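Local coordinates for fructosamine deglycase FrlB (Bacillus subtilis, PDB 3EUA), which converts a range of fructosamine 6-phosphates to glucose 6-phosphate and a free amino acid, at residues A[27-32]-A[67-72]; A[81-86]-A[107-112]; A[180-185]-A[304-309]; A[220-225]-A[312-317]. All blocks are in the same frame, centred on the assembly; numbering follows the deposited sequence. Where two conformers were deposited one is given.

Contact 1 of 4, residues A[27-32]-A[67-72]; sequences HVFFVA and RNPVQL
Phe-29 reaches out from strand 27-32 with its far rim lodged between Pro-69 and Leu-72. Phe-29 CE1 lies 3.8 Å from Pro-69 CG, and Phe-29 CE2 3.9 Å from Leu-72 CD1. Both approaches are oblique, and the phenyl and pyrrolidine rings slide past each other in opposite directions. Two residues earlier on the same face of the strand, His-27 meets Gln-71 with its edge. The imidazole and amide planes stand 68° apart, and His-27 ND1 is 3.3 Å from Gln-71 OE1. A water in the imidazole plane links the two groups: it lies 2.7 Å from His-27 ND1 and donates to Gln-71 OE1. With CG anti to the backbone N (chi1 -152°), the His-27 ring also lies against Phe-29, whose CZ sits over one imidazole face.

The imidazole is held from its other nitrogen as well, since His-27 NE2 is hydrogen-bonded to Asp-57 on the neighbouring strand. Gln-71 NE2 instead donates to the backbone oxygens of Ile-54 and Ser-51 of the second subunit, which fixes the rotation of the amide. A type I turn, closed by Leu-72 N to Pro-69 O at 3.0 Å, presents Pro-69, Gln-71 and Leu-72 to the strand. Here a helix-to-strand connection covers an inner strand of a parallel sheet at the interface with the second subunit, within the alpha-beta-alpha sandwich of the first SIS domain.

Contact 2 of 4, residues A[81-86]-A[107-112]; sequences CSHSGN and MTFKPE
Ser-82 and Met-107 join the ends of neighbouring parallel strands in a right-handed beta-alpha-beta unit of the first SIS domain. The tight part is mostly backbone: Ser-82 N donates to Met-107 O over 3.1 Å, and Phe-109 N, just beyond the strand end, reaches His-83 O at 3.0 Å in the carbonyl plane, on a lone pair. Between them the Thr-108 hydroxyl lies close to two carbonyls, with Thr-108 OG1 2.8 Å from Ser-82 O and also near His-83 O. Cys-81 and selenomethionine Met-107 project from one face of the sheet, their side chains meeting at SG and CB.

Toward solvent the packing becomes looser. Lys-110 runs out extended, touching Ser-84 O chiefly through CB. The rings of His-83 and Phe-109 point the same way with planes only 11° apart, yet are slid so far that they barely overlap. Replacing His-83 with an alanine would probably leave Phe-109 CB without the imidazole face it packs on and the Tyr-125 hydroxyl without its ND1 partner. Trp-127 meets both rings at steeper angles. Over one imidazole face lies the Phe-109 methylene: Phe-109 CB stands 3.7 Å from the His-83 ring centroid in a CH-pi contact.

Contact 3 of 4, residues A[180-185]-A[304-309]; sequences ADNAKQ and RSYADE
Ala-183 sits at the centre of this helix pair, with its CA over the middle of the Tyr-306 ring, 3.9 Å from the centroid and 9° off the normal. Ala-183 CB packs beside it, 3.8 Å from Tyr-306 CD1 and 3.7 Å from Glu-309 CG. On the outer side Lys-184 NZ forms a salt bridge with Glu-309 OE2 at 3.2 Å, coming from above the carboxylate plane. With CG anti to its carbonyl carbon, Glu-309 lays CG against Ala-183, and a bend at chi2 (-64°) turns the carboxylate toward the lysine. A water donates to both Glu-309 OE2 and Ala-180 O.

Further out, Asn-182 CB lies beside Tyr-306 OH, and Glu-179 accepts from Asn-182 ND2 and is weakly bonded to the phenol. Phe-186, Tyr-211 and, on strand 273-277, Thr-274 and Leu-276 also touch the tyrosine. With a leucine in place of Tyr-306, Ala-183 would probably lose the flat face beneath its CA and Glu-179 its phenol partner. The segment axes approach to 8.2 Å and cross at -43°, a separation consistent with the small alanine at the crossing. The C-terminal part of helix 158-190 thus packs on helix 288-313 in the second SIS domain, with Tyr-306 reaching its parallel sheet.

Contact 4 of 4, residues A[220-225]-A[312-317]; sequences QWIHSH and EERNHP
Arg-314, just past the end of helix 288-313, reaches back over Gln-220 and Ile-222. Its chain, bent at chi3, brings Arg-314 NH1 to two oxygens of one residue: Gln-220 OE1 at 3.0 Å and, through a weak bond, the backbone Gln-220 O. The donor stands well above the plane of the glutamine amide, and the amide and guanidinium planes are 72° apart. Ile-222 CD1 covers one guanidinium face, 3.6 Å from Arg-314 NE, which also bonds weakly to the backbone oxygen of Glu-191.

Asn-315 turns the chain with positive phi in a Schellman motif, so that His-316 comes round to face the same glutamine. Here Gln-220 NE2 donates to His-316 O over 2.9 Å at 152°, with the acceptor in the amide plane. The side-chain amide therefore spans both residues, its oxygen receiving Arg-314 and its nitrogen giving to His-316. Gln-220 CA lies over one face of the imidazole, 3.9 Å from the His-316 ring centroid. The edge of His-316 points at the face of Trp-221, a T-shaped pair with planes at 84° in which His-316 CE1 approaches Trp-221 CD2 to 3.6 Å. Trp-221 NE1 is hydrogen-bonded to Glu-238 of the second subunit, and His-320 meets both rings. Two helix C-terminal ends are thus joined by a buried glutamine in the second SIS domain, where the C-terminal tail begins next to the interface with the second subunit.

In the fold
The four contacts fall into two pairs, one in each SIS domain. Contacts 1 and 2 share the five-stranded parallel sheet, where Ala-32 CB packs 3.4 Å from Cys-81 O; contact 1 is buried and pairs aromatic-aliphatic packing with a polar, water-linked edge, whereas contact 2 passes from strand hydrogen bonds to solvent-facing loops. Contacts 3 and 4 both draw on helix 288-313, with centres about 13 Å apart. Both are partly buried, but contact 3 combines helix packing with a peripheral salt bridge, while contact 4 relies on side-chain amide and guanidinium bonds at helix ends. Contacts 1 and 4 also touch the second subunit, although their centres lie about 34 Å apart.

Contact 1 of 4, residues A[27-32]-A[67-72]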
loop_
_atom_site.group_PDB
_atom_site.type_symbol
_atom_site.label_atom_id
_atom_site.label_comp_id
_atom_site.label_asym_id
_atom_site.label_seq_id
_atom_site.Cartn_x
_atom_site.Cartn_y
_atom_site.Cartn_z
ATOM N N HIS A 27 -19.359 -4.538 3.828
ATOM C CA HIS A 27 -18.051 -4.294 3.216
ATOM C C HIS A 27 -18.049 -2.943 2.526
ATOM O O HIS A 27 -18.969 -2.643 1.785
ATOM C CB HIS A 27 -17.780 -5.390 2.139
ATOM C CG HIS A 27 -16.328 -5.721 1.888
ATOM N ND1 HIS A 27 -15.856 -7.021 1.895
ATOM C CD2 HIS A 27 -15.255 -4.937 1.615
ATOM C CE1 HIS A 27 -14.561 -7.019 1.626
ATOM N NE2 HIS A 27 -14.170 -5.768 1.457
ATOM N N VAL A 28 -17.008 -2.134 2.770
ATOM C CA VAL A 28 -16.823 -0.875 2.069
ATOM C C VAL A 28 -15.569 -1.008 1.168
ATOM O O VAL A 28 -14.558 -1.565 1.599
ATOM C CB VAL A 28 -16.640 0.324 3.023
ATOM C CG1 VAL A 28 -16.450 1.579 2.201
ATOM C CG2 VAL A 28 -17.866 0.508 3.896
ATOM N N PHE A 29 -15.658 -0.573 -0.095
ATOM C CA PHE A 29 -14.527 -0.564 -1.023
ATOM C C PHE A 29 -14.243 0.871 -1.420
ATOM O O PHE A 29 -15.137 1.539 -1.853
ATOM C CB PHE A 29 -14.811 -1.401 -2.292
ATOM C CG PHE A 29 -14.924 -2.882 -2.039
ATOM C CD1 PHE A 29 -13.808 -3.698 -2.053
ATOM C CD2 PHE A 29 -16.144 -3.467 -1.766
ATOM C CE1 PHE A 29 -13.899 -5.074 -1.780
ATOM C CE2 PHE A 29 -16.234 -4.840 -1.521
ATOM C CZ PHE A 29 -15.117 -5.639 -1.551
ATOM N N PHE A 30 -13.014 1.346 -1.196
ATOM C CA PHE A 30 -12.552 2.673 -1.592
ATOM C C PHE A 30 -11.830 2.514 -2.936
ATOM O O PHE A 30 -10.744 1.956 -2.995
ATOM C CB PHE A 30 -11.608 3.214 -0.548
ATOM C CG PHE A 30 -12.264 3.441 0.767
ATOM C CD1 PHE A 30 -13.115 4.551 0.946
ATOM C CD2 PHE A 30 -12.038 2.572 1.831
ATOM C CE1 PHE A 30 -13.707 4.785 2.188
ATOM C CE2 PHE A 30 -12.638 2.771 3.042
ATOM C CZ PHE A 30 -13.470 3.897 3.223
ATOM N N VAL A 31 -12.442 2.988 -4.004
ATOM C CA VAL A 31 -11.913 2.755 -5.355
ATOM C C VAL A 31 -11.719 4.008 -6.185
ATOM O O VAL A 31 -12.670 4.747 -6.489
ATOM C CB VAL A 31 -12.870 1.788 -6.118
ATOM C CG1 VAL A 31 -12.291 1.379 -7.448
ATOM C CG2 VAL A 31 -13.168 0.528 -5.288
ATOM N N ALA A 32 -10.488 4.240 -6.600
ATOM C CA ALA A 32 -10.165 5.419 -7.411
ATOM C C ALA A 32 -8.769 5.227 -7.967
ATOM O O ALA A 32 -8.165 4.179 -7.736
ATOM C CB ALA A 32 -10.232 6.682 -6.550
ATOM N N ARG A 67 -8.697 -7.741 -9.772
ATOM C CA ARG A 67 -8.600 -8.584 -8.576
ATOM C C ARG A 67 -9.984 -9.187 -8.278
ATOM O O ARG A 67 -10.078 -10.300 -7.750
ATOM C CB ARG A 67 -8.070 -7.792 -7.402
ATOM C CG ARG A 67 -7.839 -8.598 -6.097
ATOM C CD ARG A 67 -7.371 -7.651 -5.020
ATOM N NE ARG A 67 -6.006 -7.143 -5.244
ATOM C CZ ARG A 67 -4.985 -7.277 -4.396
ATOM N NH1 ARG A 67 -5.147 -7.804 -3.169
ATOM N NH2 ARG A 67 -3.802 -6.773 -4.725
ATOM N N ASN A 68 -11.040 -8.446 -8.617
ATOM C CA ASN A 68 -12.432 -8.913 -8.512
ATOM C C ASN A 68 -12.708 -9.590 -7.162
ATOM O O ASN A 68 -12.927 -10.808 -7.105
ATOM C CB ASN A 68 -12.663 -9.849 -9.705
ATOM C CG ASN A 68 -14.076 -10.352 -9.814
ATOM O OD1 ASN A 68 -15.015 -9.671 -9.421
ATOM N ND2 ASN A 68 -14.239 -11.556 -10.351
ATOM N N PRO A 69 -12.685 -8.805 -6.063
ATOM C CA PRO A 69 -12.858 -9.396 -4.737
ATOM C C PRO A 69 -14.104 -10.240 -4.660
ATOM O O PRO A 69 -15.176 -9.765 -5.020
ATOM C CB PRO A 69 -12.973 -8.185 -3.829
ATOM C CG PRO A 69 -12.250 -7.107 -4.548
ATOM C CD PRO A 69 -12.514 -7.341 -5.988
ATOM N N VAL A 70 -13.947 -11.479 -4.196
ATOM C CA VAL A 70 -15.086 -12.403 -4.108
ATOM C C VAL A 70 -16.186 -11.911 -3.149
ATOM O O VAL A 70 -17.350 -12.256 -3.323
ATOM C CB VAL A 70 -14.652 -13.873 -3.780
ATOM C CG1 VAL A 70 -14.042 -13.986 -2.432
ATOM C CG2 VAL A 70 -15.838 -14.795 -3.841
ATOM N N GLN A 71 -15.832 -11.058 -2.191
ATOM C CA GLN A 71 -16.810 -10.528 -1.250
ATOM C C GLN A 71 -17.565 -9.313 -1.798
ATOM O O GLN A 71 -18.406 -8.780 -1.104
ATOM C CB GLN A 71 -16.120 -10.209 0.080
ATOM C CG GLN A 71 -15.699 -11.473 0.822
ATOM C CD GLN A 71 -14.898 -11.188 2.072
ATOM O OE1 GLN A 71 -15.062 -10.157 2.698
ATOM N NE2 GLN A 71 -14.023 -12.105 2.436
ATOM N N LEU A 72 -17.259 -8.868 -3.020
ATOM C CA LEU A 72 -17.981 -7.760 -3.643
ATOM C C LEU A 72 -19.358 -8.243 -4.063
ATOM O O LEU A 72 -19.476 -9.203 -4.822
ATOM C CB LEU A 72 -17.261 -7.241 -4.893
ATOM C CG LEU A 72 -17.934 -6.121 -5.715
ATOM C CD1 LEU A 72 -18.157 -4.912 -4.884
ATOM C CD2 LEU A 72 -17.093 -5.789 -6.957
HETATM O O HOH W 1 -17.830 -8.653 2.879
#

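Contact 2 of 4, residues A[81-86]-A[107-112]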
loop_
_atom_site.group_PDB
_atom_site.type_symbol
_atom_site.label_atom_id
_atom_site.label_comp_id
_atom_site.label_asym_id
_atom_site.label_seq_id
_atom_site.Cartn_x
_atom_site.Cartn_y
_atom_site.Cartn_z
ATOM N N CYS A 81 -14.101 8.012 -6.629
ATOM C CA CYS A 81 -13.794 9.416 -6.812
ATOM C C CYS A 81 -12.988 9.638 -8.083
ATOM O O CYS A 81 -12.076 8.866 -8.391
ATOM C CB CYS A 81 -13.022 9.944 -5.615
ATOM S SG CYS A 81 -12.708 11.709 -5.757
ATOM N N SER A 82 -13.345 10.689 -8.806
ATOM C CA SER A 82 -12.663 11.135 -10.012
ATOM C C SER A 82 -12.976 12.604 -10.157
ATOM O O SER A 82 -14.144 12.968 -10.265
ATOM C CB SER A 82 -13.157 10.415 -11.267
ATOM O OG SER A 82 -12.542 10.973 -12.437
ATOM N N HIS A 83 -11.960 13.437 -10.264
ATOM C CA HIS A 83 -12.189 14.857 -10.369
ATOM C C HIS A 83 -12.988 15.226 -11.617
ATOM O O HIS A 83 -14.075 15.784 -11.558
ATOM C CB HIS A 83 -10.840 15.544 -10.349
ATOM C CG HIS A 83 -10.947 17.021 -10.305
ATOM N ND1 HIS A 83 -11.239 17.698 -9.146
ATOM C CD2 HIS A 83 -10.860 17.949 -11.278
ATOM C CE1 HIS A 83 -11.284 18.989 -9.402
ATOM N NE2 HIS A 83 -11.060 19.170 -10.689
ATOM N N SER A 84 -12.456 14.854 -12.766
ATOM C CA SER A 84 -13.115 15.139 -14.029
ATOM C C SER A 84 -14.327 14.265 -14.225
ATOM O O SER A 84 -15.216 14.604 -14.986
ATOM C CB SER A 84 -12.170 14.858 -15.215
ATOM O OG SER A 84 -11.876 13.450 -15.389
ATOM N N GLY A 85 -14.337 13.107 -13.568
ATOM C CA GLY A 85 -15.400 12.135 -13.738
ATOM C C GLY A 85 -15.223 11.337 -15.037
ATOM O O GLY A 85 -16.102 10.555 -15.407
ATOM N N ASN A 86 -14.085 11.521 -15.713
ATOM C CA ASN A 86 -13.788 10.841 -16.976
ATOM C C ASN A 86 -12.790 9.688 -16.843
ATOM O O ASN A 86 -12.665 8.896 -17.774
ATOM C CB ASN A 86 -13.203 11.807 -18.019
ATOM C CG ASN A 86 -14.219 12.782 -18.601
ATOM O OD1 ASN A 86 -15.430 12.528 -18.652
ATOM N ND2 ASN A 86 -13.706 13.903 -19.109
HETATM N N MSE A 107 -17.877 10.470 -6.011
HETATM C CA MSE A 107 -17.557 11.843 -5.764
HETATM C C MSE A 107 -16.892 12.383 -7.031
HETATM O O MSE A 107 -16.115 11.669 -7.677
HETATM C CB MSE A 107 -16.584 11.964 -4.629
HETATM C CG MSE A 107 -17.079 11.385 -3.353
HETATM SE SE MSE A 107 -15.677 11.567 -2.017
HETATM C CE MSE A 107 -15.583 13.291 -2.084
ATOM N N THR A 108 -17.211 13.618 -7.420
ATOM C CA THR A 108 -16.615 14.210 -8.572
ATOM C C THR A 108 -16.788 15.727 -8.530
ATOM O O THR A 108 -17.577 16.247 -7.753
ATOM C CB THR A 108 -17.254 13.608 -9.833
ATOM O OG1 THR A 108 -16.577 14.093 -10.993
ATOM C CG2 THR A 108 -18.793 13.916 -9.906
ATOM N N PHE A 109 -16.019 16.428 -9.345
ATOM C CA PHE A 109 -16.157 17.865 -9.493
ATOM C C PHE A 109 -17.141 18.136 -10.645
ATOM O O PHE A 109 -17.699 19.231 -10.745
ATOM C CB PHE A 109 -14.762 18.452 -9.759
ATOM C CG PHE A 109 -14.723 19.947 -9.905
ATOM C CD1 PHE A 109 -15.056 20.749 -8.844
ATOM C CD2 PHE A 109 -14.272 20.544 -11.091
ATOM C CE1 PHE A 109 -14.998 22.138 -8.955
ATOM C CE2 PHE A 109 -14.201 21.902 -11.211
ATOM C CZ PHE A 109 -14.573 22.713 -10.136
ATOM N N LYS A 110 -17.398 17.120 -11.472
ATOM C CA LYS A 110 -18.279 17.271 -12.644
ATOM C C LYS A 110 -19.482 16.327 -12.633
ATOM O O LYS A 110 -19.347 15.156 -12.958
ATOM C CB LYS A 110 -17.449 17.114 -13.899
ATOM C CG LYS A 110 -16.337 18.128 -13.885
ATOM C CD LYS A 110 -15.728 18.340 -15.194
ATOM C CE LYS A 110 -14.610 19.333 -15.071
ATOM N NZ LYS A 110 -14.103 19.653 -16.396
ATOM N N PRO A 111 -20.656 16.833 -12.202
ATOM C CA PRO A 111 -21.884 16.034 -12.190
ATOM C C PRO A 111 -22.463 15.503 -13.532
ATOM O O PRO A 111 -23.266 14.579 -13.466
ATOM C CB PRO A 111 -22.893 16.940 -11.457
ATOM C CG PRO A 111 -22.360 18.294 -11.600
ATOM C CD PRO A 111 -20.875 18.139 -11.547
ATOM N N GLU A 112 -22.058 16.023 -14.692
ATOM C CA GLU A 112 -22.563 15.535 -15.976
ATOM C C GLU A 112 -21.572 14.510 -16.576
ATOM O O GLU A 112 -21.701 14.094 -17.731
ATOM C CB GLU A 112 -22.764 16.766 -16.894
ATOM C CG GLU A 112 -23.608 17.932 -16.257
ATOM C CD GLU A 112 -23.556 19.340 -17.021
ATOM O OE1 GLU A 112 -23.606 20.407 -16.303
ATOM O OE2 GLU A 112 -23.445 19.389 -18.285
#

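Contact 3 of 4, residues A[180-185]-A[304-309]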
loop_
_atom_site.group_PDB
_atom_site.type_symbol
_atom_site.label_atom_id
_atom_site.label_comp_id
_atom_site.label_asym_id
_atom_site.label_seq_id
_atom_site.Cartn_x
_atom_site.Cartn_y
_atom_site.Cartn_z
ATOM N N ALA A 180 4.303 29.847 5.363
ATOM C CA ALA A 180 4.645 30.599 4.154
ATOM C C ALA A 180 6.153 30.748 3.888
ATOM O O ALA A 180 6.614 30.548 2.773
ATOM C CB ALA A 180 3.972 31.956 4.221
ATOM N N ASP A 181 6.928 31.107 4.905
ATOM C CA ASP A 181 8.376 31.253 4.714
ATOM C C ASP A 181 9.027 29.885 4.500
ATOM O O ASP A 181 9.935 29.757 3.683
ATOM C CB ASP A 181 8.985 32.018 5.886
ATOM C CG ASP A 181 8.506 33.480 5.931
ATOM O OD1 ASP A 181 7.937 33.958 4.908
ATOM O OD2 ASP A 181 8.700 34.157 6.971
ATOM N N ASN A 182 8.565 28.878 5.240
ATOM C CA ASN A 182 9.070 27.513 5.068
ATOM C C ASN A 182 8.832 26.983 3.676
ATOM O O ASN A 182 9.653 26.226 3.167
ATOM C CB ASN A 182 8.456 26.555 6.076
ATOM C CG ASN A 182 8.939 26.814 7.492
ATOM O OD1 ASN A 182 9.937 27.521 7.700
ATOM N ND2 ASN A 182 8.241 26.248 8.476
ATOM N N ALA A 183 7.694 27.322 3.086
ATOM C CA ALA A 183 7.366 26.902 1.732
ATOM C C ALA A 183 8.374 27.493 0.733
ATOM O O ALA A 183 8.888 26.799 -0.149
ATOM C CB ALA A 183 5.958 27.332 1.390
ATOM N N LYS A 184 8.662 28.781 0.902
ATOM C CA LYS A 184 9.629 29.450 0.029
ATOM C C LYS A 184 11.009 28.854 0.204
ATOM O O LYS A 184 11.700 28.635 -0.772
ATOM C CB LYS A 184 9.674 30.965 0.284
ATOM C CG LYS A 184 8.371 31.668 -0.016
ATOM C CD LYS A 184 8.498 33.202 0.090
ATOM C CE LYS A 184 7.139 33.889 0.104
ATOM N NZ LYS A 184 6.295 33.629 -1.134
ATOM N N GLN A 185 11.398 28.588 1.443
ATOM C CA GLN A 185 12.694 28.013 1.734
ATOM C C GLN A 185 12.832 26.640 1.126
ATOM O O GLN A 185 13.894 26.284 0.586
ATOM C CB GLN A 185 12.821 27.938 3.240
ATOM C CG GLN A 185 14.144 27.457 3.791
ATOM C CD GLN A 185 14.158 27.592 5.311
ATOM O OE1 GLN A 185 13.169 27.271 5.979
ATOM N NE2 GLN A 185 15.274 28.057 5.860
ATOM N N ARG A 304 0.443 21.702 -0.348
ATOM C CA ARG A 304 0.099 22.331 -1.609
ATOM C C ARG A 304 0.798 23.681 -1.737
ATOM O O ARG A 304 1.169 24.043 -2.830
ATOM C CB ARG A 304 -1.397 22.546 -1.765
ATOM C CG ARG A 304 -1.812 22.987 -3.187
ATOM C CD ARG A 304 -1.896 21.791 -4.055
ATOM N NE ARG A 304 -2.150 22.072 -5.461
ATOM C CZ ARG A 304 -2.467 21.130 -6.361
ATOM N NH1 ARG A 304 -2.685 21.470 -7.628
ATOM N NH2 ARG A 304 -2.606 19.850 -5.999
ATOM N N SER A 305 0.969 24.433 -0.649
ATOM C CA SER A 305 1.646 25.722 -0.725
ATOM C C SER A 305 3.135 25.513 -1.021
ATOM O O SER A 305 3.758 26.319 -1.714
ATOM C CB SER A 305 1.404 26.533 0.552
ATOM O OG SER A 305 2.017 25.936 1.674
ATOM N N TYR A 306 3.695 24.406 -0.516
ATOM C CA TYR A 306 5.087 24.058 -0.767
ATOM C C TYR A 306 5.239 23.745 -2.252
ATOM O O TYR A 306 6.205 24.182 -2.873
ATOM C CB TYR A 306 5.543 22.867 0.086
ATOM C CG TYR A 306 5.922 23.151 1.540
ATOM C CD1 TYR A 306 5.059 23.815 2.404
ATOM C CD2 TYR A 306 7.133 22.683 2.063
ATOM C CE1 TYR A 306 5.402 24.047 3.730
ATOM C CE2 TYR A 306 7.482 22.903 3.386
ATOM C CZ TYR A 306 6.617 23.582 4.220
ATOM O OH TYR A 306 6.981 23.795 5.542
ATOM N N ALA A 307 4.277 23.010 -2.806
ATOM C CA ALA A 307 4.258 22.645 -4.233
ATOM C C ALA A 307 4.219 23.874 -5.133
ATOM O O ALA A 307 4.954 23.945 -6.114
ATOM C CB ALA A 307 3.066 21.715 -4.527
ATOM N N ASP A 308 3.367 24.839 -4.784
ATOM C CA ASP A 308 3.224 26.092 -5.534
ATOM C C ASP A 308 4.524 26.862 -5.615
ATOM O O ASP A 308 4.889 27.320 -6.705
ATOM C CB ASP A 308 2.122 26.984 -4.926
ATOM C CG ASP A 308 0.702 26.448 -5.172
ATOM O OD1 ASP A 308 0.458 25.670 -6.140
ATOM O OD2 ASP A 308 -0.209 26.866 -4.415
ATOM N N GLU A 309 5.222 26.972 -4.480
ATOM C CA GLU A 309 6.524 27.643 -4.420
ATOM C C GLU A 309 7.613 26.910 -5.231
ATOM O O GLU A 309 8.443 27.538 -5.911
ATOM C CB GLU A 309 7.012 27.772 -2.964
ATOM C CG GLU A 309 6.180 28.655 -2.061
ATOM C CD GLU A 309 6.162 30.133 -2.471
ATOM O OE1 GLU A 309 7.098 30.627 -3.147
ATOM O OE2 GLU A 309 5.203 30.823 -2.089
HETATM O O HOH W 2 5.247 31.276 0.657
#

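Contact 4 of 4, residues A[220-225]-A[312-317]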
loop_
_atom_site.group_PDB
_atom_site.type_symbol
_atom_site.label_atom_id
_atom_site.label_comp_id
_atom_site.label_asym_id
_atom_site.label_seq_id
_atom_site.Cartn_x
_atom_site.Cartn_y
_atom_site.Cartn_z
ATOM N N GLN A 220 6.143 17.684 -11.405
ATOM C CA GLN A 220 7.459 18.308 -11.348
ATOM C C GLN A 220 8.554 17.480 -11.968
ATOM O O GLN A 220 9.660 17.997 -12.194
ATOM C CB GLN A 220 7.821 18.588 -9.865
ATOM C CG GLN A 220 6.994 19.662 -9.201
ATOM C CD GLN A 220 7.257 21.032 -9.782
ATOM O OE1 GLN A 220 8.285 21.641 -9.519
ATOM N NE2 GLN A 220 6.322 21.530 -10.566
ATOM N N TRP A 221 8.262 16.227 -12.307
ATOM C CA TRP A 221 9.249 15.282 -12.834
ATOM C C TRP A 221 10.448 15.154 -11.887
ATOM O O TRP A 221 11.590 15.195 -12.311
ATOM C CB TRP A 221 9.718 15.627 -14.246
ATOM C CG TRP A 221 8.624 15.811 -15.228
ATOM C CD1 TRP A 221 7.350 15.318 -15.161
ATOM C CD2 TRP A 221 8.757 16.392 -16.508
ATOM N NE1 TRP A 221 6.649 15.650 -16.302
ATOM C CE2 TRP A 221 7.496 16.311 -17.147
ATOM C CE3 TRP A 221 9.817 17.028 -17.178
ATOM C CZ2 TRP A 221 7.270 16.829 -18.428
ATOM C CZ3 TRP A 221 9.585 17.536 -18.454
ATOM C CH2 TRP A 221 8.319 17.434 -19.051
ATOM N N ILE A 222 10.148 15.052 -10.587
ATOM C CA ILE A 222 11.128 14.847 -9.538
ATOM C C ILE A 222 10.894 13.438 -9.028
ATOM O O ILE A 222 9.754 13.079 -8.735
ATOM C CB ILE A 222 10.955 15.862 -8.413
ATOM C CG1 ILE A 222 11.286 17.263 -8.936
ATOM C CG2 ILE A 222 11.860 15.542 -7.270
ATOM C CD1 ILE A 222 11.056 18.354 -7.966
ATOM N N HIS A 223 11.958 12.644 -8.925
ATOM C CA HIS A 223 11.819 11.278 -8.427
ATOM C C HIS A 223 11.347 11.310 -6.991
ATOM O O HIS A 223 11.792 12.160 -6.208
ATOM C CB HIS A 223 13.144 10.534 -8.500
ATOM C CG HIS A 223 13.700 10.433 -9.886
ATOM N ND1 HIS A 223 13.105 9.679 -10.873
ATOM C CD2 HIS A 223 14.826 10.951 -10.432
ATOM C CE1 HIS A 223 13.809 9.779 -11.985
ATOM N NE2 HIS A 223 14.872 10.529 -11.740
ATOM N N SER A 224 10.465 10.389 -6.607
ATOM C CA SER A 224 10.050 10.327 -5.197
ATOM C C SER A 224 9.643 8.889 -4.839
ATOM O O SER A 224 9.729 7.959 -5.665
ATOM C CB SER A 224 8.949 11.352 -4.881
ATOM O OG SER A 224 8.767 11.559 -3.476
ATOM N N HIS A 225 9.258 8.724 -3.587
ATOM C CA HIS A 225 8.849 7.441 -2.997
ATOM C C HIS A 225 8.314 7.819 -1.664
ATOM O O HIS A 225 8.990 8.542 -0.937
ATOM C CB HIS A 225 10.076 6.577 -2.730
ATOM C CG HIS A 225 9.783 5.187 -2.250
ATOM N ND1 HIS A 225 10.767 4.221 -2.190
ATOM C CD2 HIS A 225 8.623 4.562 -1.925
ATOM C CE1 HIS A 225 10.233 3.084 -1.761
ATOM N NE2 HIS A 225 8.932 3.264 -1.594
ATOM N N GLU A 312 7.124 27.349 -9.038
ATOM C CA GLU A 312 7.564 28.676 -9.419
ATOM C C GLU A 312 9.084 28.742 -9.468
ATOM O O GLU A 312 9.642 29.220 -10.449
ATOM C CB GLU A 312 7.005 29.712 -8.437
ATOM C CG GLU A 312 7.439 31.156 -8.722
ATOM C CD GLU A 312 6.932 32.156 -7.673
ATOM O OE1 GLU A 312 6.081 31.784 -6.799
ATOM O OE2 GLU A 312 7.410 33.315 -7.739
ATOM N N GLU A 313 9.742 28.246 -8.423
ATOM C CA GLU A 313 11.215 28.253 -8.353
ATOM C C GLU A 313 11.858 27.466 -9.491
ATOM O O GLU A 313 12.877 27.874 -10.013
ATOM C CB GLU A 313 11.703 27.666 -7.027
ATOM C CG GLU A 313 13.152 27.987 -6.690
ATOM C CD GLU A 313 13.365 29.476 -6.451
ATOM O OE1 GLU A 313 12.375 30.162 -6.115
ATOM O OE2 GLU A 313 14.509 29.965 -6.593
ATOM N N ARG A 314 11.244 26.345 -9.864
ATOM C CA ARG A 314 11.746 25.476 -10.942
ATOM C C ARG A 314 11.210 25.808 -12.334
ATOM O O ARG A 314 11.526 25.102 -13.294
ATOM C CB ARG A 314 11.390 24.005 -10.615
ATOM C CG ARG A 314 11.997 23.530 -9.307
ATOM C CD ARG A 314 11.703 22.076 -8.990
ATOM N NE ARG A 314 12.340 21.120 -9.871
ATOM C CZ ARG A 314 11.783 20.503 -10.912
ATOM N NH1 ARG A 314 10.543 20.727 -11.299
ATOM N NH2 ARG A 314 12.506 19.629 -11.599
ATOM N N ASN A 315 10.375 26.843 -12.394
ATOM C CA ASN A 315 9.746 27.322 -13.614
ATOM C C ASN A 315 9.147 26.135 -14.366
ATOM O O ASN A 315 9.302 25.984 -15.577
ATOM C CB ASN A 315 10.752 28.155 -14.433
ATOM C CG ASN A 315 10.080 29.187 -15.305
ATOM O OD1 ASN A 315 8.955 28.999 -15.788
ATOM N ND2 ASN A 315 10.760 30.312 -15.502
ATOM N N HIS A 316 8.478 25.282 -13.587
ATOM C CA HIS A 316 7.829 24.085 -14.049
ATOM C C HIS A 316 6.399 24.136 -13.523
ATOM O O HIS A 316 6.145 23.733 -12.396
ATOM C CB HIS A 316 8.533 22.865 -13.477
ATOM C CG HIS A 316 8.046 21.581 -14.053
ATOM N ND1 HIS A 316 8.875 20.694 -14.706
ATOM C CD2 HIS A 316 6.807 21.046 -14.109
ATOM C CE1 HIS A 316 8.166 19.650 -15.098
ATOM N NE2 HIS A 316 6.907 19.847 -14.758
ATOM N N PRO A 317 5.447 24.651 -14.339
ATOM C CA PRO A 317 4.088 24.713 -13.823
ATOM C C PRO A 317 3.506 23.368 -13.426
ATOM O O PRO A 317 3.769 22.350 -14.084
ATOM C CB PRO A 317 3.265 25.276 -14.995
ATOM C CG PRO A 317 4.247 25.967 -15.891
ATOM C CD PRO A 317 5.550 25.207 -15.711
#